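Local structure of BIFUNCTIONAL PROTEIN Proline utilization A (PutA) (Corynebacterium freiburgense, 5UX5) at residues A[307-310]-A[314-317]; A[319-324]-A[457-462]. The protein catalyses the two-step oxidation of proline to glutamate, pairing an FAD-dependent proline dehydrogenase with an NAD-dependent aldehyde dehydrogenase in one chain. All blocks are in the same frame, centred on the assembly; numbering follows the deposited sequence.

Contact 1: residues A[307-310]-A[314-317]; sequences KVDA and GWYP
D309 holds CG anti to its own N (chi1 -169°) and W315 sets its ring carbon CG opposite the carbonyl carbon, and these two rotations bring carboxylate and indole together beside the C-terminal end of helix 303-313. OD2 of D309 comes up at the edge of the indole, near its plane, 4.1 Å from CZ3 of W315, with carboxylate and ring planes 86° apart. No hydrogen bond joins the two groups; OD2 also makes a long, weak ion pair with R460. The indole itself is pinned elsewhere, through NE1 to the carbonyl of D471 and by stacking on H313. Next to the indole, the chain leaves the helix in the manner of a Schellman motif: N of W315 donates to O of A310 over 3.0 Å in an almost straight 6→1 bond (172°), and G314, in the C' position, takes positive phi. N of G314 also reaches O of A310, at 2.9 Å, but this second bond is weak and strongly bent. The helix belongs to the proline dehydrogenase TIM barrel, where it follows strand 293-298. Beyond the reversal, the methyl of A310 sits mainly against the Y316-P317 peptide, its CB 3.4 Å from N of P317 and 3.5 Å from C of Y316. The same CB lies 4.4 Å from CB of W315, the apolar pair usual across this motif, and 4.0 Å from CD of P317. CG of K307 skirts CB of P317 at 4.4 Å before its chain leads off, and that side chain passes close to the bound FAD. The CB of Y316 points away from the helix, and its side chain packs on R459.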
ATOM      1  N   LYS A 307      -1.824  14.077  -2.791  1.00 29.80           N
ATOM      2  CA  LYS A 307      -2.698  13.600  -3.855  1.00 26.68           C
ATOM      3  C   LYS A 307      -2.411  12.133  -4.176  1.00 32.83           C
ATOM      4  O   LYS A 307      -3.346  11.346  -4.397  1.00 36.67           O
ATOM      5  CB  LYS A 307      -2.515  14.467  -5.109  1.00 23.26           C
ATOM      6  CG  LYS A 307      -2.875  15.965  -4.974  1.00 23.24           C
ATOM      7  CD  LYS A 307      -3.190  16.632  -6.298  1.00 29.03           C
ATOM      8  CE  LYS A 307      -3.464  18.132  -6.100  1.00 49.70           C
ATOM      9  NZ  LYS A 307      -4.135  18.915  -7.208  1.00 49.97           N
ATOM     10  N   VAL A 308      -1.132  11.732  -4.154  1.00 21.68           N
ATOM     11  CA  VAL A 308      -0.791  10.316  -4.321  1.00 22.47           C
ATOM     12  C   VAL A 308      -1.451   9.473  -3.233  1.00 28.38           C
ATOM     13  O   VAL A 308      -2.037   8.426  -3.512  1.00 39.55           O
ATOM     14  CB  VAL A 308       0.737  10.103  -4.350  1.00 31.23           C
ATOM     15  CG1 VAL A 308       1.041   8.643  -4.093  1.00 21.35           C
ATOM     16  CG2 VAL A 308       1.370  10.569  -5.688  1.00 22.00           C
ATOM     17  N   ASP A 309      -1.309   9.884  -1.968  1.00 34.11           N
ATOM     18  CA  ASP A 309      -1.907   9.142  -0.854  1.00 32.21           C
ATOM     19  C   ASP A 309      -3.406   8.923  -1.081  1.00 34.59           C
ATOM     20  O   ASP A 309      -3.947   7.851  -0.775  1.00 35.52           O
ATOM     21  CB  ASP A 309      -1.655   9.890   0.465  1.00 21.31           C
ATOM     22  CG  ASP A 309      -2.016   9.064   1.686  1.00 37.16           C
ATOM     23  OD1 ASP A 309      -1.751   7.859   1.659  1.00 46.19           O
ATOM     24  OD2 ASP A 309      -2.556   9.589   2.682  1.00 45.58           O
ATOM     25  N   ALA A 310      -4.093   9.954  -1.586  1.00 30.05           N
ATOM     26  CA  ALA A 310      -5.518   9.863  -1.879  1.00 32.01           C
ATOM     27  C   ALA A 310      -5.797   8.914  -3.043  1.00 31.38           C
ATOM     28  O   ALA A 310      -6.622   7.996  -2.924  1.00 32.75           O
ATOM     29  CB  ALA A 310      -6.087  11.255  -2.171  1.00 21.41           C
ATOM     30  N   GLY A 314      -8.251   5.606  -2.796  1.00 20.34           N
ATOM     31  CA  GLY A 314      -9.603   5.956  -3.148  1.00 26.04           C
ATOM     32  C   GLY A 314     -10.206   6.999  -2.249  1.00 26.05           C
ATOM     33  O   GLY A 314     -11.401   6.933  -1.951  1.00 33.81           O
ATOM     34  N   TRP A 315      -9.409   7.960  -1.809  1.00 24.91           N
ATOM     35  CA  TRP A 315      -9.855   9.025  -0.933  1.00 26.03           C
ATOM     36  C   TRP A 315      -9.744  10.346  -1.663  1.00 28.88           C
ATOM     37  O   TRP A 315      -9.007  10.455  -2.647  1.00 33.95           O
ATOM     38  CB  TRP A 315      -8.999   9.102   0.329  1.00 27.55           C
ATOM     39  CG  TRP A 315      -9.034   7.924   1.218  1.00 27.80           C
ATOM     40  CD1 TRP A 315     -10.069   7.055   1.388  1.00 27.75           C
ATOM     41  CD2 TRP A 315      -7.986   7.490   2.104  1.00 21.44           C
ATOM     42  NE1 TRP A 315      -9.727   6.106   2.327  1.00 24.43           N
ATOM     43  CE2 TRP A 315      -8.457   6.361   2.782  1.00 21.54           C
ATOM     44  CE3 TRP A 315      -6.704   7.962   2.398  1.00 21.40           C
ATOM     45  CZ2 TRP A 315      -7.677   5.673   3.711  1.00 30.63           C
ATOM     46  CZ3 TRP A 315      -5.937   7.275   3.308  1.00 21.47           C
ATOM     47  CH2 TRP A 315      -6.419   6.147   3.953  1.00 21.59           C
ATOM     48  N   TYR A 316     -10.442  11.367  -1.147  1.00 26.88           N
ATOM     49  CA  TYR A 316     -10.161  12.715  -1.607  1.00 22.62           C
ATOM     50  C   TYR A 316      -8.823  13.164  -1.041  1.00 27.90           C
ATOM     51  O   TYR A 316      -8.446  12.797   0.083  1.00 22.37           O
ATOM     52  CB  TYR A 316     -11.229  13.704  -1.160  1.00 23.31           C
ATOM     53  CG  TYR A 316     -12.555  13.509  -1.798  1.00 23.68           C
ATOM     54  CD1 TYR A 316     -12.777  13.900  -3.102  1.00 23.98           C
ATOM     55  CD2 TYR A 316     -13.594  12.929  -1.094  1.00 23.94           C
ATOM     56  CE1 TYR A 316     -14.017  13.724  -3.700  1.00 27.07           C
ATOM     57  CE2 TYR A 316     -14.826  12.728  -1.671  1.00 24.38           C
ATOM     58  CZ  TYR A 316     -15.033  13.128  -2.981  1.00 28.30           C
ATOM     59  OH  TYR A 316     -16.250  12.935  -3.564  1.00 27.05           O
ATOM     60  N   PRO A 317      -8.087  13.958  -1.796  1.00 32.11           N
ATOM     61  CA  PRO A 317      -6.924  14.635  -1.221  1.00 28.64           C
ATOM     62  C   PRO A 317      -7.355  15.470  -0.019  1.00 29.21           C
ATOM     63  O   PRO A 317      -8.465  15.996   0.030  1.00 32.86           O
ATOM     64  CB  PRO A 317      -6.412  15.505  -2.371  1.00 30.49           C
ATOM     65  CG  PRO A 317      -7.125  14.973  -3.616  1.00 22.78           C
ATOM     66  CD  PRO A 317      -8.395  14.394  -3.163  1.00 22.77           C
TER

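Contact 2: residues A[319-324]-A[457-462]; sequences PYATKE and DSRRLS. With FAD (flavin-adenine dinucleotide), chain E.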
ATOM      1  N   PRO A 319      -5.911  18.354   0.960  1.00 23.89           N
ATOM      2  CA  PRO A 319      -5.922  19.784   0.662  1.00 24.46           C
ATOM      3  C   PRO A 319      -7.034  20.155  -0.311  1.00 36.74           C
ATOM      4  O   PRO A 319      -7.714  19.318  -0.891  1.00 44.37           O
ATOM      5  CB  PRO A 319      -4.554  20.043   0.020  1.00 28.71           C
ATOM      6  CG  PRO A 319      -3.758  18.851   0.287  1.00 23.84           C
ATOM      7  CD  PRO A 319      -4.719  17.717   0.380  1.00 23.48           C
ATOM      8  N   TYR A 320      -7.226  21.456  -0.447  1.00 40.02           N
ATOM      9  CA  TYR A 320      -8.202  21.986  -1.370  1.00 33.64           C
ATOM     10  C   TYR A 320      -7.852  21.551  -2.775  1.00 29.85           C
ATOM     11  O   TYR A 320      -6.695  21.266  -3.073  1.00 35.87           O
ATOM     12  CB  TYR A 320      -8.204  23.512  -1.318  1.00 40.14           C
ATOM     13  CG  TYR A 320      -8.835  24.149  -0.115  1.00 39.51           C
ATOM     14  CD1 TYR A 320     -10.208  24.192   0.024  1.00 32.45           C
ATOM     15  CD2 TYR A 320      -8.054  24.756   0.870  1.00 42.69           C
ATOM     16  CE1 TYR A 320     -10.801  24.808   1.125  1.00 36.87           C
ATOM     17  CE2 TYR A 320      -8.645  25.374   1.981  1.00 40.96           C
ATOM     18  CZ  TYR A 320     -10.018  25.390   2.090  1.00 37.49           C
ATOM     19  OH  TYR A 320     -10.622  25.985   3.159  1.00 43.11           O
ATOM     20  N   ALA A 321      -8.859  21.582  -3.666  1.00 30.13           N
ATOM     21  CA  ALA A 321      -8.662  21.183  -5.055  1.00 30.18           C
ATOM     22  C   ALA A 321      -7.944  22.242  -5.883  1.00 38.03           C
ATOM     23  O   ALA A 321      -7.263  21.894  -6.851  1.00 49.94           O
ATOM     24  CB  ALA A 321      -9.998  20.850  -5.704  1.00 30.45           C
ATOM     25  N   THR A 322      -8.071  23.520  -5.533  1.00 41.43           N
ATOM     26  CA  THR A 322      -7.483  24.627  -6.286  1.00 38.03           C
ATOM     27  C   THR A 322      -6.641  25.514  -5.375  1.00 39.59           C
ATOM     28  O   THR A 322      -6.941  25.660  -4.194  1.00 38.99           O
ATOM     29  CB  THR A 322      -8.551  25.506  -6.897  1.00 33.24           C
ATOM     30  OG1 THR A 322      -9.120  26.296  -5.849  1.00 36.54           O
ATOM     31  CG2 THR A 322      -9.637  24.682  -7.460  1.00 29.08           C
ATOM     32  N   LYS A 323      -5.611  26.150  -5.945  1.00 43.68           N
ATOM     33  CA  LYS A 323      -4.812  27.124  -5.193  1.00 35.20           C
ATOM     34  C   LYS A 323      -5.616  28.374  -4.807  1.00 44.64           C
ATOM     35  O   LYS A 323      -5.290  29.046  -3.818  1.00 51.62           O
ATOM     36  CB  LYS A 323      -3.573  27.505  -6.010  1.00 32.27           C
ATOM     37  CG  LYS A 323      -3.081  28.968  -5.883  1.00 36.73           C
ATOM     38  CD  LYS A 323      -1.591  29.017  -5.556  1.00 40.16           C
ATOM     39  CE  LYS A 323      -0.975  30.368  -5.843  1.00 48.46           C
ATOM     40  NZ  LYS A 323      -1.359  31.422  -4.844  1.00 56.01           N
ATOM     41  N   GLU A 324      -6.650  28.726  -5.570  1.00 40.89           N
ATOM     42  CA  GLU A 324      -7.494  29.845  -5.163  1.00 43.17           C
ATOM     43  C   GLU A 324      -8.119  29.593  -3.790  1.00 42.55           C
ATOM     44  O   GLU A 324      -8.259  30.519  -2.973  1.00 41.39           O
ATOM     45  CB  GLU A 324      -8.568  30.108  -6.216  1.00 43.35           C
ATOM     46  CG  GLU A 324      -8.037  30.715  -7.521  1.00 58.81           C
ATOM     47  CD  GLU A 324      -7.305  29.696  -8.436  1.00 70.12           C
ATOM     48  OE1 GLU A 324      -7.579  28.469  -8.357  1.00 70.64           O
ATOM     49  OE2 GLU A 324      -6.450  30.135  -9.241  1.00 72.28           O
ATOM     50  N   ASP A 457     -15.029  21.859   6.325  1.00 42.75           N
ATOM     51  CA  ASP A 457     -14.983  20.454   6.713  1.00 42.29           C
ATOM     52  C   ASP A 457     -13.742  19.785   6.142  1.00 40.45           C
ATOM     53  O   ASP A 457     -13.103  20.293   5.220  1.00 45.65           O
ATOM     54  CB  ASP A 457     -16.223  19.705   6.229  1.00 46.75           C
ATOM     55  CG  ASP A 457     -17.389  19.866   7.150  1.00 55.37           C
ATOM     56  OD1 ASP A 457     -17.184  20.376   8.276  1.00 59.33           O
ATOM     57  OD2 ASP A 457     -18.503  19.451   6.762  1.00 57.74           O
ATOM     58  N   SER A 458     -13.391  18.640   6.715  1.00 37.87           N
ATOM     59  CA  SER A 458     -12.287  17.846   6.185  1.00 44.89           C
ATOM     60  C   SER A 458     -12.701  17.066   4.922  1.00 35.75           C
ATOM     61  O   SER A 458     -13.675  16.306   4.930  1.00 32.04           O
ATOM     62  CB  SER A 458     -11.770  16.901   7.264  1.00 26.29           C
ATOM     63  OG  SER A 458     -11.081  15.818   6.699  1.00 25.49           O
ATOM     64  N   ARG A 459     -11.913  17.206   3.855  1.00 25.52           N
ATOM     65  CA  ARG A 459     -12.190  16.479   2.626  1.00 32.90           C
ATOM     66  C   ARG A 459     -12.275  14.970   2.839  1.00 34.42           C
ATOM     67  O   ARG A 459     -12.951  14.278   2.054  1.00 32.26           O
ATOM     68  CB  ARG A 459     -11.115  16.784   1.587  1.00 29.88           C
ATOM     69  CG  ARG A 459     -10.953  18.237   1.305  1.00 25.16           C
ATOM     70  CD  ARG A 459     -11.541  18.519  -0.036  1.00 27.05           C
ATOM     71  NE  ARG A 459     -10.613  18.318  -1.130  1.00 24.95           N
ATOM     72  CZ  ARG A 459     -10.962  17.834  -2.305  1.00 33.05           C
ATOM     73  NH1 ARG A 459     -12.223  17.461  -2.529  1.00 35.54           N
ATOM     74  NH2 ARG A 459     -10.051  17.724  -3.254  1.00 47.01           N
ATOM     75  N   ARG A 460     -11.635  14.450   3.888  1.00 24.67           N
ATOM     76  CA  ARG A 460     -11.627  13.019   4.159  1.00 24.14           C
ATOM     77  C   ARG A 460     -12.931  12.535   4.796  1.00 31.63           C
ATOM     78  O   ARG A 460     -13.065  11.342   5.082  1.00 28.87           O
ATOM     79  CB  ARG A 460     -10.443  12.677   5.068  1.00 23.90           C
ATOM     80  CG  ARG A 460      -9.062  12.872   4.459  1.00 25.20           C
ATOM     81  CD  ARG A 460      -8.794  11.844   3.348  1.00 25.08           C
ATOM     82  NE  ARG A 460      -7.474  12.009   2.752  1.00 22.39           N
ATOM     83  CZ  ARG A 460      -6.357  11.503   3.270  1.00 26.12           C
ATOM     84  NH1 ARG A 460      -6.427  10.781   4.386  1.00 25.87           N
ATOM     85  NH2 ARG A 460      -5.185  11.726   2.672  1.00 23.52           N
ATOM     86  N   LEU A 461     -13.896  13.428   5.041  1.00 37.64           N
ATOM     87  CA  LEU A 461     -15.101  13.016   5.748  1.00 32.77           C
ATOM     88  C   LEU A 461     -15.984  12.110   4.919  1.00 32.99           C
ATOM     89  O   LEU A 461     -16.817  11.407   5.488  1.00 44.53           O
ATOM     90  CB  LEU A 461     -15.919  14.223   6.196  1.00 27.77           C
ATOM     91  CG  LEU A 461     -15.438  15.148   7.326  1.00 30.16           C
ATOM     92  CD1 LEU A 461     -16.412  16.312   7.453  1.00 28.58           C
ATOM     93  CD2 LEU A 461     -15.295  14.432   8.641  1.00 27.83           C
ATOM     94  N   SER A 462     -15.845  12.126   3.599  1.00 30.16           N
ATOM     95  CA  SER A 462     -16.522  11.175   2.726  1.00 34.90           C
ATOM     96  C   SER A 462     -15.559  10.804   1.619  1.00 37.24           C
ATOM     97  O   SER A 462     -14.420  11.281   1.574  1.00 37.23           O
ATOM     98  CB  SER A 462     -17.817  11.741   2.138  1.00 35.86           C
ATOM     99  OG  SER A 462     -17.511  12.777   1.210  1.00 39.23           O
TER
HETATM  100  PA  FAD E2001       2.332  30.909  -3.211  1.00 64.45           P
HETATM  101  O1A FAD E2001       2.715  30.787  -4.726  1.00 58.91           O
HETATM  102  O2A FAD E2001       1.388  31.938  -2.798  1.00 59.45           O
HETATM  103  O5B FAD E2001       1.697  29.740  -2.557  1.00 59.82           O
HETATM  104  C5B FAD E2001       1.993  28.434  -3.014  1.00 44.13           C
HETATM  105  C4B FAD E2001       1.154  27.446  -2.225  1.00 41.63           C
HETATM  106  O4B FAD E2001      -0.144  27.370  -2.737  1.00 46.73           O
HETATM  107  C3B FAD E2001       1.688  26.050  -2.270  1.00 45.35           C
HETATM  108  O3B FAD E2001       2.727  25.773  -1.399  1.00 46.82           O
HETATM  109  C2B FAD E2001       0.477  25.242  -1.971  1.00 40.37           C
HETATM  110  O2B FAD E2001       0.325  25.032  -0.615  1.00 35.18           O
HETATM  111  C1B FAD E2001      -0.622  26.051  -2.598  1.00 42.76           C
HETATM  112  N9A FAD E2001      -1.034  25.538  -3.896  1.00 38.43           N
HETATM  113  C8A FAD E2001      -0.412  25.773  -5.114  1.00 31.71           C
HETATM  114  N7A FAD E2001      -1.066  25.113  -6.090  1.00 38.21           N
HETATM  115  C5A FAD E2001      -2.160  24.424  -5.578  1.00 36.04           C
HETATM  116  C6A FAD E2001      -3.171  23.612  -6.128  1.00 34.94           C
HETATM  117  N6A FAD E2001      -3.255  23.278  -7.540  1.00 30.96           N
HETATM  118  N1A FAD E2001      -4.105  23.101  -5.311  1.00 42.12           N
HETATM  119  C2A FAD E2001      -4.071  23.358  -3.965  1.00 41.07           C
HETATM  120  N3A FAD E2001      -3.100  24.143  -3.401  1.00 32.02           N
HETATM  121  C4A FAD E2001      -2.145  24.685  -4.165  1.00 36.39           C
HETATM  122  N1  FAD E2001       5.090  24.031   4.734  1.00 37.09           N
HETATM  123  C2  FAD E2001       4.510  22.985   5.539  1.00 35.70           C
HETATM  124  O2  FAD E2001       3.634  22.109   4.943  1.00 33.10           O
HETATM  125  N3  FAD E2001       4.897  22.844   6.878  1.00 36.26           N
HETATM  126  C4  FAD E2001       5.801  23.723   7.475  1.00 36.30           C
HETATM  127  O4  FAD E2001       6.157  23.571   8.805  1.00 40.58           O
HETATM  128  C4X FAD E2001       6.289  24.910   6.701  1.00 32.59           C
HETATM  129  N5  FAD E2001       7.053  25.916   7.281  1.00 34.77           N
HETATM  130  C5X FAD E2001       7.450  27.037   6.538  1.00 37.46           C
HETATM  131  C6  FAD E2001       8.228  28.057   7.117  1.00 31.71           C
HETATM  132  C7  FAD E2001       8.608  29.150   6.346  1.00 33.77           C
HETATM  133  C7M FAD E2001       9.445  30.249   6.932  1.00 31.57           C
HETATM  134  C8  FAD E2001       8.220  29.260   5.035  1.00 42.84           C
HETATM  135  C8M FAD E2001       8.630  30.439   4.214  1.00 47.92           C
HETATM  136  C9  FAD E2001       7.454  28.258   4.457  1.00 45.73           C
HETATM  137  C9A FAD E2001       7.074  27.159   5.205  1.00 41.08           C
HETATM  138  N10 FAD E2001       6.272  26.159   4.580  1.00 42.51           N
HETATM  139  C10 FAD E2001       5.870  25.024   5.315  1.00 38.29           C
HETATM  140  C1' FAD E2001       5.924  26.283   3.153  1.00 46.03           C
HETATM  141  C2' FAD E2001       4.563  26.837   2.826  1.00 46.73           C
HETATM  142  O2' FAD E2001       3.607  25.920   3.222  1.00 36.24           O
HETATM  143  C3' FAD E2001       4.534  27.116   1.308  1.00 50.06           C
HETATM  144  O3' FAD E2001       4.673  25.913   0.655  1.00 51.66           O
HETATM  145  C4' FAD E2001       5.583  28.074   0.730  1.00 49.94           C
HETATM  146  O4' FAD E2001       6.057  28.990   1.648  1.00 49.60           O
HETATM  147  C5' FAD E2001       5.140  28.757  -0.584  1.00 43.68           C
HETATM  148  O5' FAD E2001       3.835  29.323  -0.585  1.00 41.93           O
HETATM  149  P   FAD E2001       3.526  30.911  -0.682  1.00 49.06           P
HETATM  150  O1P FAD E2001       2.531  31.534   0.369  1.00 49.22           O
HETATM  151  O2P FAD E2001       5.014  31.432  -0.739  1.00 47.93           O
HETATM  152  O3P FAD E2001       3.395  31.285  -2.253  1.00 56.94           O
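R459 reaches from the 457-462 loop to the carbonyl of P319, in the segment that leads into helix 323-337 of the proline dehydrogenase TIM barrel. Its CB packs on the backbone O of P317, just ahead of that segment. CG stands beside the backbone N and approaches O of P319 to 4.1 Å; bends at chi2 (-107°) and chi3 (-87°) then fold the chain round this oxygen, with CD 4.0 Å from O of P319. NE makes the one hydrogen bond of the contact, giving its N-H to O of P319 over 3.1 Å and nearly straight at 171°. The oxygen lies at the edge of the guanidinium, in its plane, whereas NE stands tilted from the plane of the carbonyl. Beyond NE, CZ lies 3.8 Å from O of P319, NH1 lies on the side of the Y316 ring, 3.6 Å from CD1 of Y316, and NH2 ends 4.0 Å from CB of A321, which meets the group obliquely. At the root of the arginine, S458 forms an ST turn, its OG accepting from N of R460, and OG also bonds to the hydroxyl of Y236. R460 points elsewhere, to the carbonyl of Y316 and to D473. Residues Y320 to K323 also line the FAD pocket. The CB of Y320 points away from R459, and its OH bonds to the carbonyl of A455, a second tie to the chain just before 457-462. T322 is the N-cap of helix 323-337. K323 runs along the FAD: CB sits 3.4 Å from C5A of the adenine, and CD passes C8A. NZ forms a salt bridge with D327 and, through a weak hydrogen bond of 3.5 Å, touches O2A of the FAD.

In the fold
From the N terminus, the chain passes through the first strands of the barrel and reaches helix 303-313 after strand 293-298. Contact 1 closes a short turn at the end of that helix, and the chain goes straight on into 319-324 and helix 323-337. Contact 2 opens there and closes after the remaining barrel strands and helix 438-450, spanning 132 residues. The two lie in series, neither nested nor crossing, with centres 10 Å apart. They meet where R460 hydrogen-bonds to Y316 and makes a long, weak ion pair with D309, and where R459 packs on P317. The 457-462 loop thus joins the turn and linker between the two helices to the chain that follows helix 438-450.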